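Local atomic coordinates of beta-galactosidase (Bacteroides thetaiotaomicron, PDB entry 5MUJ), a protein that binds the chain B oligosaccharide of the plant pectin rhamnogalacturonan II and probably acts on it as an arabinofuranosidase-type glycoside hydrolase. Residues Gly81-Gly84 / Thr85-Arg88; Lys116-Cys119 / Asn120-Gly124; Ser97-Leu100 / Leu101-Arg104; Ile189-Ile192 / His193-Asp196; Pro53-Asn56 / Tyr57-Ile60. One frame throughout, in Å; residues are numbered along the deposited sequence.

Contact 1: residues Gly81-Gly84 / Thr85-Arg88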
loop_
_atom_site.group_PDB
_atom_site.type_symbol
_atom_site.label_atom_id
_atom_site.label_comp_id
_atom_site.label_asym_id
_atom_site.label_seq_id
_atom_site.Cartn_x
_atom_site.Cartn_y
_atom_site.Cartn_z
ATOM N N GLY A 81 -0.677 -13.801 -13.686
ATOM C CA GLY A 81 0.385 -14.708 -14.095
ATOM C C GLY A 81 0.903 -15.474 -12.889
ATOM O O GLY A 81 0.699 -15.049 -11.758
ATOM N N LYS A 82 1.584 -16.586 -13.152
ATOM C CA LYS A 82 2.346 -17.346 -12.129
ATOM C C LYS A 82 3.788 -16.877 -11.924
ATOM O O LYS A 82 4.330 -16.967 -10.823
ATOM C CB LYS A 82 2.384 -18.833 -12.501
ATOM C CG LYS A 82 3.010 -19.721 -11.439
ATOM C CD LYS A 82 2.833 -21.205 -11.712
ATOM C CE LYS A 82 3.388 -22.026 -10.556
ATOM N NZ LYS A 82 4.870 -22.029 -10.510
ATOM N N THR A 83 4.400 -16.425 -13.010
ATOM C CA THR A 83 5.815 -16.059 -13.047
ATOM C C THR A 83 5.961 -14.550 -13.267
ATOM O O THR A 83 4.965 -13.816 -13.370
ATOM C CB THR A 83 6.564 -16.814 -14.176
ATOM O OG1 THR A 83 6.248 -16.241 -15.459
ATOM C CG2 THR A 83 6.243 -18.310 -14.181
ATOM N N GLY A 84 7.219 -14.109 -13.351
ATOM C CA GLY A 84 7.562 -12.710 -13.607
ATOM C C GLY A 84 7.160 -12.153 -14.957
ATOM O O GLY A 84 7.058 -10.946 -15.113
ATOM N N THR A 85 6.955 -13.015 -15.948
ATOM C CA THR A 85 6.678 -12.529 -17.295
ATOM C C THR A 85 5.422 -13.027 -17.993
ATOM O O THR A 85 5.101 -12.513 -19.063
ATOM C CB THR A 85 7.887 -12.827 -18.222
ATOM O OG1 THR A 85 8.106 -14.238 -18.292
ATOM C CG2 THR A 85 9.146 -12.149 -17.712
ATOM N N ASP A 86 4.707 -13.996 -17.406
ATOM C CA ASP A 86 3.575 -14.616 -18.104
ATOM C C ASP A 86 2.292 -13.802 -18.053
ATOM O O ASP A 86 1.450 -13.965 -18.925
ATOM C CB ASP A 86 3.329 -16.067 -17.672
ATOM C CG ASP A 86 2.862 -16.202 -16.231
ATOM O OD1 ASP A 86 3.283 -15.398 -15.370
ATOM O OD2 ASP A 86 2.095 -17.154 -15.956
ATOM N N GLY A 87 2.158 -12.910 -17.076
ATOM C CA GLY A 87 0.929 -12.161 -16.890
ATOM C C GLY A 87 0.988 -10.871 -17.655
ATOM O O GLY A 87 2.051 -10.414 -18.027
ATOM N N ARG A 88 -0.159 -10.273 -17.880
ATOM C CA ARG A 88 -0.240 -9.000 -18.567
ATOM C C ARG A 88 0.168 -7.838 -17.645
ATOM O O ARG A 88 0.828 -6.885 -18.095
ATOM C CB ARG A 88 -1.650 -8.765 -19.086
ATOM C CG ARG A 88 -1.830 -7.434 -19.792
ATOM C CD ARG A 88 -3.167 -7.312 -20.486
ATOM N NE ARG A 88 -3.297 -6.013 -21.153
ATOM C CZ ARG A 88 -4.344 -5.610 -21.875
ATOM N NH1 ARG A 88 -5.412 -6.402 -22.019
ATOM N NH2 ARG A 88 -4.337 -4.395 -22.440
#
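Asp-86 carries its carboxyl carbon between its own backbone N and carbonyl carbon (chi1 67°), which folds the carboxylate back over the amides of Lys-82 and Thr-83; Thr-83 holds OG1 in the same setting (chi1 76°), and the two side chains meet at a slant. Each carboxylate oxygen takes one amide. Lys-82 N gives a hydrogen bond of 2.9 Å to the syn lone pair of Asp-86 OD2, whereas Thr-83 N reaches Asp-86 OD1 at 2.8 Å from well above the carboxylate plane. Thr-83 OG1 adds a weak bond of 3.1 Å to Asp-86 OD1 and accepts another weak one from Thr-85 N, at 3.3 Å. The carboxylate is thereby held at both oxygens inside the bend. Packing is close at the base: Gly-81 CA lies 3.2 Å from the carboxylate atom Asp-86 OD1, and 3.8 Å from Gly-87 CA. Tyr-79 OH bonds to Thr-83 O and to Gly-87 N, tying both arms of the loop to the end of strand 71-79. This is a side-chain-braced connection between two antiparallel strands of a beta-propeller blade, and its apex, Gly-84, touches a bound rhamnose in the glycan pocket.

Contact 2: residues Lys116-Cys119 / Asn120-Gly124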
loop_
_atom_site.group_PDB
_atom_site.type_symbol
_atom_site.label_atom_id
_atom_site.label_comp_id
_atom_site.label_asym_id
_atom_site.label_seq_id
_atom_site.Cartn_x
_atom_site.Cartn_y
_atom_site.Cartn_z
ATOM N N LYS A 116 -3.801 3.411 -24.136
ATOM C CA LYS A 116 -3.386 4.446 -23.201
ATOM C C LYS A 116 -2.029 4.091 -22.578
ATOM O O LYS A 116 -1.549 2.990 -22.727
ATOM C CB LYS A 116 -4.475 4.628 -22.128
ATOM C CG LYS A 116 -5.778 5.150 -22.705
ATOM C CD LYS A 116 -5.700 6.622 -23.056
ATOM C CE LYS A 116 -6.925 7.008 -23.825
ATOM N NZ LYS A 116 -6.997 8.423 -24.158
ATOM N N TRP A 117 -1.446 5.058 -21.860
ATOM C CA TRP A 117 -0.105 4.936 -21.240
ATOM C C TRP A 117 -0.018 3.824 -20.205
ATOM O O TRP A 117 1.040 3.290 -19.930
ATOM C CB TRP A 117 0.314 6.264 -20.607
ATOM C CG TRP A 117 -0.423 6.645 -19.377
ATOM C CD1 TRP A 117 -1.612 7.319 -19.290
ATOM C CD2 TRP A 117 -0.035 6.349 -18.035
ATOM N NE1 TRP A 117 -1.974 7.481 -17.992
ATOM C CE2 TRP A 117 -1.024 6.897 -17.186
ATOM C CE3 TRP A 117 1.054 5.676 -17.470
ATOM C CZ2 TRP A 117 -0.966 6.779 -15.791
ATOM C CZ3 TRP A 117 1.136 5.584 -16.113
ATOM C CH2 TRP A 117 0.117 6.137 -15.267
ATOM N N ASP A 118 -1.160 3.526 -19.618
ATOM C CA ASP A 118 -1.264 2.535 -18.556
ATOM C C ASP A 118 -1.980 1.273 -19.049
ATOM O O ASP A 118 -2.710 0.644 -18.296
ATOM C CB ASP A 118 -1.990 3.160 -17.361
ATOM C CG ASP A 118 -3.344 3.749 -17.723
ATOM O OD1 ASP A 118 -3.774 3.587 -18.913
ATOM O OD2 ASP A 118 -4.002 4.354 -16.813
ATOM N N CYS A 119 -1.818 0.898 -20.316
ATOM C CA CYS A 119 -2.638 -0.182 -20.874
ATOM C C CYS A 119 -2.476 -1.533 -20.181
ATOM O O CYS A 119 -3.441 -2.282 -20.091
ATOM C CB CYS A 119 -2.396 -0.326 -22.363
ATOM S SG CYS A 119 -0.682 -0.694 -22.748
ATOM N N ASN A 120 -1.295 -1.815 -19.632
ATOM C CA ASN A 120 -0.961 -3.141 -19.062
ATOM C C ASN A 120 -0.831 -3.209 -17.528
ATOM O O ASN A 120 -0.891 -4.304 -16.963
ATOM C CB ASN A 120 0.329 -3.675 -19.728
ATOM C CG ASN A 120 0.130 -4.009 -21.188
ATOM O OD1 ASN A 120 -0.960 -4.425 -21.591
ATOM N ND2 ASN A 120 1.183 -3.864 -21.995
ATOM N N GLN A 121 -0.697 -2.059 -16.852
ATOM C CA GLN A 121 -0.553 -1.996 -15.390
ATOM C C GLN A 121 -1.477 -0.949 -14.817
ATOM O O GLN A 121 -1.377 0.222 -15.174
ATOM C CB GLN A 121 0.879 -1.657 -14.968
ATOM C CG GLN A 121 1.960 -2.531 -15.624
ATOM C CD GLN A 121 2.052 -3.922 -14.994
ATOM O OE1 GLN A 121 1.528 -4.150 -13.922
ATOM N NE2 GLN A 121 2.719 -4.832 -15.650
ATOM N N ARG A 122 -2.436 -1.400 -13.995
ATOM C CA ARG A 122 -3.483 -0.547 -13.425
ATOM C C ARG A 122 -3.694 -0.965 -11.974
ATOM O O ARG A 122 -4.675 -1.673 -11.660
ATOM C CB ARG A 122 -4.805 -0.713 -14.214
ATOM C CG ARG A 122 -4.694 -0.343 -15.707
ATOM C CD ARG A 122 -5.042 1.094 -16.030
ATOM N NE ARG A 122 -6.481 1.260 -16.099
ATOM C CZ ARG A 122 -7.166 2.379 -15.886
ATOM N NH1 ARG A 122 -6.554 3.541 -15.661
ATOM N NH2 ARG A 122 -8.497 2.343 -15.950
ATOM N N GLY A 123 -2.803 -0.569 -11.063
ATOM C CA GLY A 123 -2.878 -1.033 -9.659
ATOM C C GLY A 123 -3.171 0.111 -8.719
ATOM O O GLY A 123 -2.289 0.874 -8.349
ATOM N N GLY A 124 -4.385 0.160 -8.165
ATOM C CA GLY A 124 -4.894 1.350 -7.506
ATOM C C GLY A 124 -5.015 1.382 -6.001
ATOM O O GLY A 124 -5.175 0.326 -5.335
#
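Asp-118 and Arg-122 meet across the bend in the tightly packed, buried part of this contact. The arginine chain, kinked at chi2 and chi3, lays Arg-122 CD 3.3 Å from Asp-118 O and then turns NH1 toward the carboxylate. Arg-122 NH1 reaches Asp-118 OD2 at 2.9 Å in a salt bridge whose hydrogen bond is rather bent (139°). The donor stands 46° above the carboxylate plane, and the two flat groups are 64° apart, so this is a single-oxygen grip and not a coplanar, two-pronged pair. The other, partly exposed side has near-neighbour contacts alone: Cys-119 SG rests 3.8 Å from Asn-120 CG, with no hydrogen bond between the two side chains. Asn-120 is held from outside, by Glu-154 O and Arg-88, and with Gln-121 it forms a classic beta bulge opposite Gly-153 as strand 121-126 begins. The ionic side has several further partners: Tyr-150 OH bonds Asp-118 OD2, Arg-113 pairs with OD1, Ser-111 O takes Arg-122 NE, and Glu-181 pairs with NH2. Acids and arginines thus alternate around the buried Asp-118 and Arg-122, which probably balances the charges and stabilises their ionised forms.

Contact 3: residues Ser97-Leu100 / Leu101-Arg104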
loop_
_atom_site.group_PDB
_atom_site.type_symbol
_atom_site.label_atom_id
_atom_site.label_comp_id
_atom_site.label_asym_id
_atom_site.label_seq_id
_atom_site.Cartn_x
_atom_site.Cartn_y
_atom_site.Cartn_z
ATOM N N SER A 97 -17.415 -6.651 2.595
ATOM C CA SER A 97 -17.542 -7.394 3.868
ATOM C C SER A 97 -18.470 -6.681 4.824
ATOM O O SER A 97 -18.540 -5.434 4.883
ATOM C CB SER A 97 -16.183 -7.541 4.557
ATOM O OG SER A 97 -16.301 -8.240 5.790
ATOM N N ASP A 98 -19.163 -7.507 5.593
ATOM C CA ASP A 98 -19.941 -7.036 6.748
ATOM C C ASP A 98 -19.191 -7.123 8.072
ATOM O O ASP A 98 -19.671 -6.563 9.070
ATOM C CB ASP A 98 -21.249 -7.838 6.888
ATOM C CG ASP A 98 -22.162 -7.677 5.701
ATOM O OD1 ASP A 98 -22.515 -6.534 5.337
ATOM O OD2 ASP A 98 -22.561 -8.712 5.150
ATOM N N ASN A 99 -18.064 -7.850 8.133
ATOM C CA ASN A 99 -17.447 -8.112 9.449
ATOM C C ASN A 99 -15.933 -7.951 9.490
ATOM O O ASN A 99 -15.288 -8.376 10.459
ATOM C CB ASN A 99 -17.847 -9.518 9.954
ATOM C CG ASN A 99 -17.274 -10.622 9.106
ATOM O OD1 ASN A 99 -16.610 -10.359 8.091
ATOM N ND2 ASN A 99 -17.515 -11.857 9.487
ATOM N N LEU A 100 -15.389 -7.318 8.449
ATOM C CA LEU A 100 -13.920 -7.195 8.191
ATOM C C LEU A 100 -13.127 -8.496 7.952
ATOM O O LEU A 100 -11.963 -8.431 7.557
ATOM C CB LEU A 100 -13.211 -6.332 9.252
ATOM C CG LEU A 100 -13.579 -4.854 9.290
ATOM C CD1 LEU A 100 -13.258 -4.188 10.619
ATOM C CD2 LEU A 100 -12.829 -4.196 8.138
ATOM N N LEU A 101 -13.743 -9.668 8.081
ATOM C CA LEU A 101 -13.041 -10.939 8.043
ATOM C C LEU A 101 -13.370 -11.771 6.804
ATOM O O LEU A 101 -12.485 -12.392 6.212
ATOM C CB LEU A 101 -13.412 -11.756 9.310
ATOM C CG LEU A 101 -12.992 -11.103 10.630
ATOM C CD1 LEU A 101 -13.643 -11.887 11.808
ATOM C CD2 LEU A 101 -11.443 -10.980 10.731
ATOM N N ASP A 102 -14.675 -11.840 6.507
ATOM C CA ASP A 102 -15.252 -12.560 5.391
ATOM C C ASP A 102 -15.546 -11.573 4.262
ATOM O O ASP A 102 -16.340 -10.620 4.430
ATOM C CB ASP A 102 -16.572 -13.248 5.798
ATOM C CG ASP A 102 -16.370 -14.366 6.809
ATOM O OD1 ASP A 102 -16.337 -14.093 8.018
ATOM O OD2 ASP A 102 -16.229 -15.523 6.383
ATOM N N TRP A 103 -14.982 -11.888 3.114
ATOM C CA TRP A 103 -14.911 -10.938 1.962
ATOM C C TRP A 103 -15.521 -11.552 0.718
ATOM O O TRP A 103 -15.331 -12.751 0.443
ATOM C CB TRP A 103 -13.437 -10.500 1.654
ATOM C CG TRP A 103 -12.936 -9.639 2.738
ATOM C CD1 TRP A 103 -12.286 -10.042 3.887
ATOM C CD2 TRP A 103 -13.086 -8.221 2.849
ATOM N NE1 TRP A 103 -12.055 -8.955 4.703
ATOM C CE2 TRP A 103 -12.531 -7.831 4.082
ATOM C CE3 TRP A 103 -13.667 -7.250 2.042
ATOM C CZ2 TRP A 103 -12.586 -6.520 4.524
ATOM C CZ3 TRP A 103 -13.691 -5.983 2.477
ATOM C CH2 TRP A 103 -13.143 -5.612 3.688
ATOM N N ARG A 104 -16.253 -10.736 -0.039
ATOM C CA ARG A 104 -16.795 -11.185 -1.330
ATOM C C ARG A 104 -16.377 -10.238 -2.463
ATOM O O ARG A 104 -16.712 -9.062 -2.451
ATOM C CB ARG A 104 -18.309 -11.274 -1.269
ATOM C CG ARG A 104 -18.860 -12.241 -0.206
ATOM C CD ARG A 104 -20.372 -12.141 -0.139
ATOM N NE ARG A 104 -20.776 -10.798 0.285
ATOM C CZ ARG A 104 -20.871 -10.406 1.556
ATOM N NH1 ARG A 104 -20.610 -11.261 2.546
ATOM N NH2 ARG A 104 -21.206 -9.154 1.844
HETATM O O HOH W 1 -18.844 -10.339 5.285
#
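Asn-99 makes an Asx turn in the loop of the hairpin that joins strands 90-97 and 104-110, its OD1 taking Leu-101 N and also the next amide, Asp-102 N; an ST turn at Ser-97 precedes it. Of the two bonds to Asn-99 OD1, that from Asp-102 N is 2.9 Å, nearly straight and on a lone pair in the carbonyl plane, and that from Leu-101 N is 2.9 Å, from above that plane. The other end of the same amide gives Asn-99 ND2 to Asp-102 OD1 at 2.9 Å, which fixes the rotation of the Asn-99 side chain. With OG anti to its own N (chi1 179°), Ser-97 accepts Asn-99 N at 3.0 Å and donates to Asp-102 O at 2.7 Å. Water 1 also donates to Asp-102 O while accepting from Asp-98 N. Beneath the turn, Ser-97 CB sits 3.4 Å from the centroid of the six-membered ring of Trp-103, squarely over the face in a CH-pi contact. Trp-103 NE1 donates to Leu-100 O at 2.9 Å, a bent bond (140°) arriving far above the carbonyl plane. Arg-104 pairs mainly with Glu-96, and its bridge to Asp-98 is long. Inward, Leu-100, Leu-101 and Trp-103 pack on Tyr-345 and Phe-347 of strand 343-351, Tyr-47 and Val-51 of strand 45-51, and Trp-72 of strand 71-79, where two adjoining propeller blades meet.

Contact 4: residues Ile189-Ile192 / His193-Asp196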
loop_
_atom_site.group_PDB
_atom_site.type_symbol
_atom_site.label_atom_id
_atom_site.label_comp_id
_atom_site.label_asym_id
_atom_site.label_seq_id
_atom_site.Cartn_x
_atom_site.Cartn_y
_atom_site.Cartn_z
ATOM N N ILE A 189 0.458 11.509 -13.402
ATOM C CA ILE A 189 0.647 12.730 -12.610
ATOM C C ILE A 189 2.078 12.920 -12.094
ATOM O O ILE A 189 2.497 14.059 -11.863
ATOM C CB ILE A 189 -0.396 12.905 -11.470
ATOM C CG1 ILE A 189 -0.542 11.646 -10.578
ATOM C CG2 ILE A 189 -1.708 13.401 -12.075
ATOM C CD1 ILE A 189 -1.206 11.947 -9.251
ATOM N N LEU A 190 2.807 11.824 -11.897
ATOM C CA LEU A 190 4.245 11.862 -11.641
ATOM C C LEU A 190 4.869 10.792 -12.484
ATOM O O LEU A 190 4.316 9.715 -12.683
ATOM C CB LEU A 190 4.653 11.613 -10.189
ATOM C CG LEU A 190 4.064 12.394 -8.993
ATOM C CD1 LEU A 190 2.564 12.497 -9.016
ATOM C CD2 LEU A 190 4.478 11.706 -7.713
ATOM N N SER A 191 6.090 11.035 -12.914
ATOM C CA SER A 191 6.793 10.056 -13.719
ATOM C C SER A 191 8.272 10.240 -13.459
ATOM O O SER A 191 8.673 11.300 -12.980
ATOM C CB SER A 191 6.429 10.246 -15.189
ATOM O OG SER A 191 7.456 9.804 -16.068
ATOM N N ILE A 192 9.046 9.211 -13.782
ATOM C CA ILE A 192 10.540 9.230 -13.645
ATOM C C ILE A 192 11.276 10.177 -14.639
ATOM O O ILE A 192 12.425 10.520 -14.420
ATOM C CB ILE A 192 11.152 7.803 -13.801
ATOM C CG1 ILE A 192 11.141 7.353 -15.284
ATOM C CG2 ILE A 192 10.463 6.806 -12.858
ATOM C CD1 ILE A 192 11.831 6.068 -15.640
ATOM N N HIS A 193 10.577 10.506 -15.726
ATOM C CA HIS A 193 11.018 11.360 -16.806
ATOM C C HIS A 193 10.728 12.818 -16.580
ATOM O O HIS A 193 11.207 13.653 -17.357
ATOM C CB HIS A 193 10.347 10.888 -18.084
ATOM C CG HIS A 193 10.754 9.511 -18.497
ATOM N ND1 HIS A 193 12.070 9.110 -18.555
ATOM C CD2 HIS A 193 10.018 8.435 -18.850
ATOM C CE1 HIS A 193 12.131 7.849 -18.944
ATOM N NE2 HIS A 193 10.897 7.418 -19.129
ATOM N N ASP A 194 10.025 13.167 -15.513
ATOM C CA ASP A 194 9.785 14.567 -15.206
ATOM C C ASP A 194 11.119 15.330 -15.001
ATOM O O ASP A 194 12.087 14.788 -14.477
ATOM C CB ASP A 194 8.948 14.724 -13.934
ATOM C CG ASP A 194 7.531 14.080 -13.999
ATOM O OD1 ASP A 194 6.926 13.935 -15.067
ATOM O OD2 ASP A 194 6.997 13.784 -12.891
ATOM N N LYS A 195 11.128 16.604 -15.383
ATOM C CA LYS A 195 12.294 17.517 -15.202
ATOM C C LYS A 195 12.688 17.609 -13.742
ATOM O O LYS A 195 13.853 17.710 -13.416
ATOM C CB LYS A 195 11.885 18.925 -15.628
ATOM N N ASP A 196 11.680 17.552 -12.868
ATOM C CA ASP A 196 11.862 17.686 -11.412
ATOM C C ASP A 196 11.934 16.355 -10.649
ATOM O O ASP A 196 11.922 16.367 -9.422
ATOM C CB ASP A 196 10.741 18.561 -10.832
ATOM C CG ASP A 196 9.368 17.969 -11.031
ATOM O OD1 ASP A 196 8.928 17.882 -12.201
ATOM O OD2 ASP A 196 8.723 17.582 -10.024
#
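Ser-191 and Asp-194 bind each other at the two ends of a type I beta turn. Ser-191 N donates to Asp-194 OD2 at 2.9 Å (156°), arriving from well above the carboxylate plane, while the turn's own backbone bond, Asp-194 N to Ser-191 O, is weak at 3.4 Å. The carboxylate therefore supplements a slack turn. Inside it, Ser-191 OG lies 3.2 Å from His-193 N as in an ST turn, but the serine has two conformers and this bond, which belongs to one of them, is doubtful. At the tip, Ile-192 and His-193 lie side by side and point the same way. In Ile-192 a chi1 of 75° tucks CG1 back over the main chain and above the centre of the His-193 imidazole, 3.7 Å from its centroid, in a CH-pi contact. Ile-192 CD1 covers the same ring 3.8 Å from His-193 CE1. The next shell fixes the polar groups: Arg-255 makes salt bridges to Asp-194 OD2 and Asp-196 OD2, and adds a weak bond to Ser-191 O, so one guanidinium spans the turn and the residues after it. Phe-166 and Pro-164 pack against Ile-192, and Trp-253, Met-224 and Tyr-226 receive Leu-190. Before the turn, Ile-189 and Leu-190 form a classic beta bulge opposite Val-167. The arrangement is a braced beta turn in the connection from outer strand 183-184 of one propeller blade to inner strand 204-212 of the next, with the Ile-192 side chain about 7 Å from a modified fucose of the bound glycan.

Contact 5: residues Pro53-Asn56 / Tyr57-Ile60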
loop_
_atom_site.group_PDB
_atom_site.type_symbol
_atom_site.label_atom_id
_atom_site.label_comp_id
_atom_site.label_asym_id
_atom_site.label_seq_id
_atom_site.Cartn_x
_atom_site.Cartn_y
_atom_site.Cartn_z
ATOM N N PRO A 53 -6.284 -16.046 -4.400
ATOM C CA PRO A 53 -6.481 -16.553 -5.755
ATOM C C PRO A 53 -6.974 -17.994 -5.761
ATOM O O PRO A 53 -6.581 -18.785 -4.876
ATOM C CB PRO A 53 -5.079 -16.444 -6.372
ATOM C CG PRO A 53 -4.184 -16.623 -5.215
ATOM C CD PRO A 53 -4.849 -15.924 -4.077
ATOM N N THR A 54 -7.864 -18.281 -6.702
ATOM C CA THR A 54 -8.446 -19.626 -6.834
ATOM C C THR A 54 -7.608 -20.561 -7.734
ATOM O O THR A 54 -7.890 -21.748 -7.817
ATOM C CB THR A 54 -9.942 -19.604 -7.270
ATOM O OG1 THR A 54 -10.146 -18.824 -8.460
ATOM C CG2 THR A 54 -10.807 -19.033 -6.162
ATOM N N ASP A 55 -6.531 -20.054 -8.336
ATOM C CA ASP A 55 -5.597 -20.893 -9.077
ATOM C C ASP A 55 -4.210 -20.300 -8.911
ATOM O O ASP A 55 -4.079 -19.262 -8.263
ATOM C CB ASP A 55 -5.987 -21.006 -10.551
ATOM C CG ASP A 55 -6.051 -19.669 -11.238
ATOM O OD1 ASP A 55 -5.013 -18.945 -11.245
ATOM O OD2 ASP A 55 -7.143 -19.331 -11.761
ATOM N N ASN A 56 -3.198 -20.955 -9.486
ATOM C CA ASN A 56 -1.799 -20.510 -9.366
ATOM C C ASN A 56 -1.327 -19.483 -10.386
ATOM O O ASN A 56 -0.187 -19.073 -10.309
ATOM C CB ASN A 56 -0.855 -21.725 -9.406
ATOM C CG ASN A 56 -1.006 -22.589 -8.179
ATOM O OD1 ASN A 56 -1.012 -23.826 -8.243
ATOM N ND2 ASN A 56 -1.192 -21.931 -7.048
ATOM N N TYR A 57 -2.219 -19.025 -11.254
ATOM C CA TYR A 57 -1.905 -18.035 -12.291
ATOM C C TYR A 57 -2.585 -16.682 -12.008
ATOM O O TYR A 57 -2.844 -15.866 -12.920
ATOM C CB TYR A 57 -2.259 -18.628 -13.660
ATOM C CG TYR A 57 -1.447 -19.859 -13.916
ATOM C CD1 TYR A 57 -1.790 -21.087 -13.339
ATOM C CD2 TYR A 57 -0.269 -19.782 -14.655
ATOM C CE1 TYR A 57 -0.989 -22.198 -13.517
ATOM C CE2 TYR A 57 0.537 -20.888 -14.843
ATOM C CZ TYR A 57 0.167 -22.097 -14.286
ATOM O OH TYR A 57 0.982 -23.187 -14.472
ATOM N N HIS A 58 -2.819 -16.407 -10.733
ATOM C CA HIS A 58 -3.243 -15.106 -10.255
ATOM C C HIS A 58 -2.577 -14.888 -8.919
ATOM O O HIS A 58 -2.385 -15.843 -8.124
ATOM C CB HIS A 58 -4.781 -14.960 -10.137
ATOM C CG HIS A 58 -5.509 -15.126 -11.436
ATOM N ND1 HIS A 58 -5.819 -14.071 -12.272
ATOM C CD2 HIS A 58 -5.995 -16.232 -12.042
ATOM C CE1 HIS A 58 -6.453 -14.528 -13.338
ATOM N NE2 HIS A 58 -6.571 -15.834 -13.224
ATOM N N LYS A 59 -2.222 -13.632 -8.661
ATOM C CA LYS A 59 -1.668 -13.208 -7.400
ATOM C C LYS A 59 -2.418 -11.970 -6.951
ATOM O O LYS A 59 -2.687 -11.089 -7.754
ATOM C CB LYS A 59 -0.170 -12.891 -7.564
ATOM C CG LYS A 59 0.649 -14.059 -8.070
ATOM C CD LYS A 59 2.110 -13.659 -8.341
ATOM C CE LYS A 59 2.939 -14.686 -9.112
ATOM N NZ LYS A 59 3.196 -15.951 -8.361
ATOM N N ILE A 60 -2.697 -11.885 -5.657
ATOM C CA ILE A 60 -3.543 -10.847 -5.066
ATOM C C ILE A 60 -2.757 -10.079 -3.979
ATOM O O ILE A 60 -2.180 -10.700 -3.080
ATOM C CB ILE A 60 -4.835 -11.484 -4.487
ATOM C CG1 ILE A 60 -5.740 -11.921 -5.655
ATOM C CG2 ILE A 60 -5.546 -10.503 -3.562
ATOM C CD1 ILE A 60 -6.989 -12.673 -5.237
HETATM O O HOH W 2 1.144 -17.909 -8.082
#
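Pro-53 and His-58 come together because the chain doubles back between them: it is extended at Pro-53, has psi near zero at Asn-56 (3°), and is extended again from His-58 as strand 59-68 begins. Pro-53 CB consequently lies 3.3 Å from His-58 O. Asp-55 stabilises the bend. A chi1 of 58° swings its carboxylate back over its own backbone, where Asp-55 OD1 accepts Tyr-57 N at 2.8 Å, on the anti side and close to the carboxylate plane, which makes an Asx turn. The same Asp-55 OD1 lies at the edge of the His-58 ring, 3.0 Å from His-58 CD2, with carboxylate and imidazole planes 45° apart; the nearby negative charge would probably draw the C-H of CD2 toward it. Asn-56 O lies over one face of the Tyr-57 ring and also accepts from water 2 at 2.8 Å. That water accepts in turn from Lys-59 NZ at 2.8 Å, linking the bend to the first residue of the strand. Tyr-57 OH itself bonds to Glu-378, near the C-terminal end of the model. On the inner side Ile-60 reaches back under the proline ring, Ile-60 CD1 standing 3.5 Å from Pro-53 N and 4.1 Å from Pro-53 CD, and it also packs on Tyr-76, Val-78 and Ile-359. The contact is an Asx turn in the connection from strand 45-51, which completes the last blade from outside, to inner strand 59-68 of the first, at the N- and C-terminal closure of a five-bladed beta-propeller.

In the fold
From the N terminus the order is contact 5, contact 1, contact 3, contact 2 and contact 4, all in series: none nests in or crosses another. Contact 5 leads from the closing blade into the first. Contacts 1 and 3 bend successive connections of that blade, contact 2 enters the second and contact 4 leaves it for the third. Two touches join neighbours: Lys-82 O of contact 1 meets Lys-59 NZ of contact 5, and Arg-88 NE of contact 1 lies 2.9 Å from Asn-120 OD1 of contact 2, a probable hydrogen bond between blades. Contacts 3 and 4 sit on opposite sides of the chain's centre, their centres about 38 Å apart.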